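Local coordinates for protein mannosephosphate isomerase, putative (Archaeoglobus fulgidus, PDB 1ZX5) that probably catalyses the interconversion of D-mannose 6-phosphate and D-fructose 6-phosphate as a zinc-dependent mannose-6-phosphate isomerase of the type 1 family, at residues E112-E118 with V186-L192; F133-I139 with L208-V213. One frame throughout, in Å; residues are numbered along the deposited sequence.

Along the chain the two contacts interleave: 112-118, then 133-139, then 186-192, then 208-213, so each loop of contact 2 follows its counterpart in contact 1. Their centres lie about 22 Å apart and their nearest atoms about 11 Å, without touching. The centre of contact 1 is about 11 Å from the centre of the chain, where the loop between helix 104-109 and strand 119-123 meets the end of strand 181-188; contact 1 thus continues the pairing of two neighbouring strands of the six-stranded antiparallel sheet. The centre of contact 2, about 25 Å from that of the chain, joins surface loops next to helices 139-146 and 201-207, the Phe133 side chain about 10 Å from the bound beta-L-fructofuranose.

Contact 1. Residues E112-E118 with V186-L192; sequences EAEGGVE and VSSNSTL
With CG anti to its carbonyl carbon (chi1 -38°) and the chain extended beyond it, Glu114 carries its carboxylate across to Thr191, while Ser190, its OG anti to the backbone N (chi1 173°), turns its hydroxyl back to the carbonyl of Gly115. The carboxylate holds Thr191 at two points. Thr191 OG1 donates to the syn lone pair of Glu114 OE2 at 2.8 Å, and Thr191 N reaches Glu114 OE1 at 3.1 Å from above the carboxylate plane. His45 NE2 also bonds OE1, so both oxygens are engaged and the group's rotation is restrained. Glutamate suits the place because its length spans the gap and its two acceptors serve two donors. Ser190 OG gives a 2.8 Å bond to Gly115 O, approaching from above the carbonyl plane; serine is small enough to lie against Glu114 CB. Next to this polar patch Leu192 spreads its two methyls: CD1 comes 3.3 Å from Gly115 O, and CD2 lies 3.5 Å from Glu112 CD, whose carboxylate turns to Tyr194 and Lys203. Val117 adds a branched apolar wall, CG2 touching Ser190 OG and CG1 facing Ser187 CB. At the other end Ser188 is held through two of its atoms: its N donates to Glu118 O, and its OG accepts a nearly straight bond from Glu118 N (3.1 Å, 173°). Water extends this pairing from Ser188 OG to Glu118 OE2, and a second water joins Gly115 N to Asn189 O, just where Asn189 centres an inverse gamma turn. Such backbone and serine pairing continues the antiparallel partnership of strands 119-123 and 181-188 into their flanking loops, within the cupin-type sheet of the phosphomannose isomerase catalytic domain.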
# COMPACT_ATOMS: atom_id res chain seq x y z
N GLU A 112 -18.19 -1.85 -11.76
CA GLU A 112 -16.98 -2.64 -11.56
C GLU A 112 -17.25 -3.80 -10.59
O GLU A 112 -18.13 -3.70 -9.73
CB GLU A 112 -15.85 -1.76 -11.04
CG GLU A 112 -15.42 -0.66 -12.02
CD GLU A 112 -14.54 -1.16 -13.18
OE1 GLU A 112 -14.36 -2.40 -13.37
OE2 GLU A 112 -14.00 -0.30 -13.92
N ALA A 113 -16.53 -4.90 -10.77
CA ALA A 113 -16.59 -6.00 -9.80
C ALA A 113 -15.79 -5.64 -8.54
O ALA A 113 -16.14 -6.07 -7.45
CB ALA A 113 -16.08 -7.30 -10.42
N GLU A 114 -14.74 -4.84 -8.68
CA GLU A 114 -14.02 -4.35 -7.49
C GLU A 114 -14.65 -3.07 -6.91
O GLU A 114 -15.40 -2.35 -7.59
CB GLU A 114 -12.56 -4.08 -7.78
CG GLU A 114 -11.88 -5.06 -8.71
CD GLU A 114 -10.39 -4.87 -8.66
OE1 GLU A 114 -9.82 -5.09 -7.57
OE2 GLU A 114 -9.79 -4.47 -9.70
N GLY A 115 -14.31 -2.79 -5.65
CA GLY A 115 -14.75 -1.57 -4.98
C GLY A 115 -13.82 -0.39 -5.28
O GLY A 115 -12.89 -0.50 -6.09
N GLY A 116 -14.10 0.73 -4.61
CA GLY A 116 -13.28 1.93 -4.68
C GLY A 116 -11.92 1.79 -4.02
O GLY A 116 -11.63 0.78 -3.37
N VAL A 117 -11.07 2.79 -4.22
CA VAL A 117 -9.71 2.75 -3.72
C VAL A 117 -9.36 4.06 -3.03
O VAL A 117 -9.44 5.13 -3.63
CB VAL A 117 -8.65 2.50 -4.84
CG1 VAL A 117 -7.28 2.14 -4.21
CG2 VAL A 117 -9.10 1.42 -5.83
N GLU A 118 -8.98 3.95 -1.76
CA GLU A 118 -8.25 5.01 -1.05
C GLU A 118 -6.90 4.41 -0.66
O GLU A 118 -6.81 3.21 -0.42
CB GLU A 118 -9.01 5.47 0.20
CG GLU A 118 -9.31 4.32 1.20
CD GLU A 118 -10.02 4.77 2.49
OE1 GLU A 118 -10.40 5.97 2.60
OE2 GLU A 118 -10.19 3.91 3.40
N VAL A 186 -0.44 1.27 1.03
CA VAL A 186 -1.50 0.54 1.69
C VAL A 186 -2.81 1.09 1.13
O VAL A 186 -3.08 2.29 1.27
CB VAL A 186 -1.46 0.70 3.24
CG1 VAL A 186 -2.55 -0.16 3.90
CG2 VAL A 186 -0.09 0.35 3.78
N SER A 187 -3.60 0.24 0.49
CA SER A 187 -4.86 0.68 -0.08
C SER A 187 -6.01 -0.23 0.30
O SER A 187 -5.81 -1.27 0.93
CB SER A 187 -4.76 0.78 -1.59
OG SER A 187 -4.59 -0.51 -2.17
N SER A 188 -7.23 0.17 -0.08
CA SER A 188 -8.37 -0.74 -0.15
C SER A 188 -7.95 -2.00 -0.92
O SER A 188 -7.00 -1.97 -1.71
CB SER A 188 -9.53 -0.09 -0.90
OG SER A 188 -9.76 1.23 -0.44
N ASN A 189 -8.66 -3.09 -0.67
CA ASN A 189 -8.41 -4.32 -1.39
C ASN A 189 -9.02 -4.25 -2.80
O ASN A 189 -10.00 -4.92 -3.11
CB ASN A 189 -8.94 -5.53 -0.61
CG ASN A 189 -8.52 -6.84 -1.23
OD1 ASN A 189 -7.51 -6.90 -1.95
ND2 ASN A 189 -9.29 -7.90 -0.97
N SER A 190 -8.43 -3.40 -3.64
CA SER A 190 -8.91 -3.13 -4.99
C SER A 190 -7.78 -2.54 -5.80
O SER A 190 -6.97 -1.76 -5.29
CB SER A 190 -10.09 -2.15 -4.98
OG SER A 190 -10.46 -1.78 -6.30
N THR A 191 -7.74 -2.90 -7.08
CA THR A 191 -6.73 -2.39 -8.01
C THR A 191 -7.32 -1.48 -9.10
O THR A 191 -6.63 -1.17 -10.07
CB THR A 191 -6.01 -3.56 -8.73
OG1 THR A 191 -7.00 -4.48 -9.22
CG2 THR A 191 -5.08 -4.30 -7.77
N LEU A 192 -8.58 -1.06 -8.97
CA LEU A 192 -9.17 -0.18 -9.99
C LEU A 192 -8.33 1.08 -10.14
O LEU A 192 -8.08 1.79 -9.16
CB LEU A 192 -10.61 0.20 -9.66
CG LEU A 192 -11.67 -0.89 -9.77
CD1 LEU A 192 -13.02 -0.32 -9.37
CD2 LEU A 192 -11.71 -1.49 -11.18
O HOH W 1 -12.81 -4.37 -3.52
O HOH W 2 -10.52 1.36 2.09

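Contact 2. Residues F133-I139 with L208-V213; sequences FKEDVKI and LNTKKV
Phe133 meets Leu208 and Asn209 with its ring edge, at a surface junction of two loops in which an Asx turn, Asn209 OD1 accepting from Lys211 N, shapes one side. The tight part centres on the ring. At its edge Asn209 O comes 3.2 Å from Phe133 CD2 and Leu208 CD2 3.8 Å from Phe133 CE2, while Val137 CG2 covers one face, 3.5 Å above its centre; Leu142 of helix 139-146 also touches Phe133. A large flat ring suits this place because edge and face both find partners. Ile139 extends the patch, its CG1 against Thr210 CG2. Were the ring cut back to an alanine here, Leu208 would probably lose the edge it packs on and Val137 CG2 the face it covers. The solvent side is looser: Lys212 runs extended, CG anti to the backbone N (chi1 -178°), bringing its CG against Lys134 O, and alongside Glu135, whose OE2 stays 4.3 Å from Lys212 NZ, too far for a salt bridge. Two backbone bonds join the loops, Val137 N to Thr210 O and Val213 N to Phe133 O. Aspartate, short and with a carboxylate oxygen to offer, suits a place beside a backbone N-H: Asp136 OD1 accepts a nearly straight bond from Lys212 N (2.8 Å, 174°).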
# COMPACT_ATOMS: atom_id res chain seq x y z
N PHE A 133 -4.29 18.20 -9.11
CA PHE A 133 -4.00 19.28 -10.04
C PHE A 133 -3.53 20.50 -9.27
O PHE A 133 -4.06 20.82 -8.20
CB PHE A 133 -5.22 19.63 -10.91
CG PHE A 133 -5.51 18.62 -11.97
CD1 PHE A 133 -4.58 18.35 -12.97
CD2 PHE A 133 -6.71 17.91 -11.96
CE1 PHE A 133 -4.86 17.39 -13.96
CE2 PHE A 133 -6.99 16.95 -12.93
CZ PHE A 133 -6.06 16.69 -13.93
N LYS A 134 -2.51 21.17 -9.80
CA LYS A 134 -2.01 22.39 -9.16
C LYS A 134 -2.86 23.62 -9.51
O LYS A 134 -2.82 24.62 -8.79
CB LYS A 134 -0.51 22.61 -9.42
CG LYS A 134 -0.13 22.87 -10.86
CD LYS A 134 1.36 22.65 -11.04
CE LYS A 134 1.82 23.15 -12.40
NZ LYS A 134 3.22 22.68 -12.67
N GLU A 135 -3.63 23.54 -10.59
CA GLU A 135 -4.65 24.54 -10.92
C GLU A 135 -5.90 23.82 -11.44
O GLU A 135 -5.82 22.67 -11.85
CB GLU A 135 -4.15 25.53 -11.98
CG GLU A 135 -2.95 26.42 -11.56
CD GLU A 135 -3.22 27.35 -10.36
OE1 GLU A 135 -4.36 27.87 -10.23
OE2 GLU A 135 -2.29 27.57 -9.55
N ASP A 136 -7.05 24.51 -11.41
CA ASP A 136 -8.27 24.03 -12.07
C ASP A 136 -7.99 23.70 -13.54
O ASP A 136 -7.26 24.43 -14.22
CB ASP A 136 -9.38 25.08 -12.01
CG ASP A 136 -9.98 25.25 -10.62
OD1 ASP A 136 -9.55 24.58 -9.65
OD2 ASP A 136 -10.91 26.07 -10.49
N VAL A 137 -8.54 22.59 -14.02
CA VAL A 137 -8.41 22.21 -15.43
C VAL A 137 -9.78 21.89 -16.01
O VAL A 137 -10.72 21.60 -15.27
CB VAL A 137 -7.43 20.99 -15.65
CG1 VAL A 137 -6.01 21.33 -15.21
CG2 VAL A 137 -7.94 19.73 -14.95
N LYS A 138 -9.89 21.96 -17.33
CA LYS A 138 -11.11 21.56 -18.01
C LYS A 138 -10.89 20.20 -18.68
O LYS A 138 -9.89 19.99 -19.35
CB LYS A 138 -11.51 22.61 -19.05
CG LYS A 138 -11.75 24.02 -18.50
CD LYS A 138 -12.30 24.93 -19.59
CE LYS A 138 -12.02 26.41 -19.30
NZ LYS A 138 -13.04 27.02 -18.39
N ILE A 139 -11.84 19.28 -18.48
CA ILE A 139 -11.79 17.97 -19.11
C ILE A 139 -11.45 18.05 -20.61
O ILE A 139 -10.61 17.30 -21.09
CB ILE A 139 -13.10 17.15 -18.87
CG1 ILE A 139 -12.97 16.28 -17.62
CG2 ILE A 139 -13.44 16.26 -20.06
CD1 ILE A 139 -11.90 15.16 -17.71
N LEU A 208 -12.63 11.76 -12.25
CA LEU A 208 -11.53 12.70 -12.05
C LEU A 208 -11.94 14.00 -11.36
O LEU A 208 -12.90 14.67 -11.78
CB LEU A 208 -10.83 13.00 -13.38
CG LEU A 208 -9.64 13.97 -13.32
CD1 LEU A 208 -8.49 13.38 -12.49
CD2 LEU A 208 -9.18 14.36 -14.73
N ASN A 209 -11.22 14.33 -10.28
CA ASN A 209 -11.31 15.65 -9.66
C ASN A 209 -10.48 16.64 -10.49
O ASN A 209 -9.25 16.57 -10.50
CB ASN A 209 -10.82 15.58 -8.20
CG ASN A 209 -11.04 16.88 -7.42
OD1 ASN A 209 -11.35 17.94 -7.98
ND2 ASN A 209 -10.85 16.81 -6.10
N THR A 210 -11.16 17.54 -11.18
CA THR A 210 -10.51 18.51 -12.06
C THR A 210 -10.17 19.83 -11.36
O THR A 210 -9.61 20.74 -11.98
CB THR A 210 -11.37 18.81 -13.31
OG1 THR A 210 -12.70 19.16 -12.90
CG2 THR A 210 -11.40 17.59 -14.25
N LYS A 211 -10.49 19.93 -10.06
CA LYS A 211 -10.19 21.12 -9.27
C LYS A 211 -8.77 21.13 -8.74
O LYS A 211 -8.17 20.07 -8.51
CB LYS A 211 -11.15 21.28 -8.08
CG LYS A 211 -12.62 21.36 -8.41
CD LYS A 211 -12.90 22.38 -9.51
CE LYS A 211 -14.20 22.06 -10.24
NZ LYS A 211 -14.37 22.91 -11.45
N LYS A 212 -8.25 22.33 -8.52
CA LYS A 212 -7.00 22.55 -7.80
C LYS A 212 -7.05 21.85 -6.44
O LYS A 212 -8.04 21.94 -5.72
CB LYS A 212 -6.76 24.05 -7.62
CG LYS A 212 -5.45 24.39 -6.92
CD LYS A 212 -5.28 25.90 -6.75
CE LYS A 212 -4.01 26.20 -5.96
NZ LYS A 212 -3.89 27.65 -5.61
N VAL A 213 -5.98 21.14 -6.12
CA VAL A 213 -5.85 20.50 -4.82
C VAL A 213 -4.65 21.14 -4.12
O VAL A 213 -3.57 21.26 -4.70
CB VAL A 213 -5.70 18.96 -4.96
CG1 VAL A 213 -5.29 18.32 -3.65
CG2 VAL A 213 -7.00 18.36 -5.45
O HOH W 3 -7.17 17.28 -8.68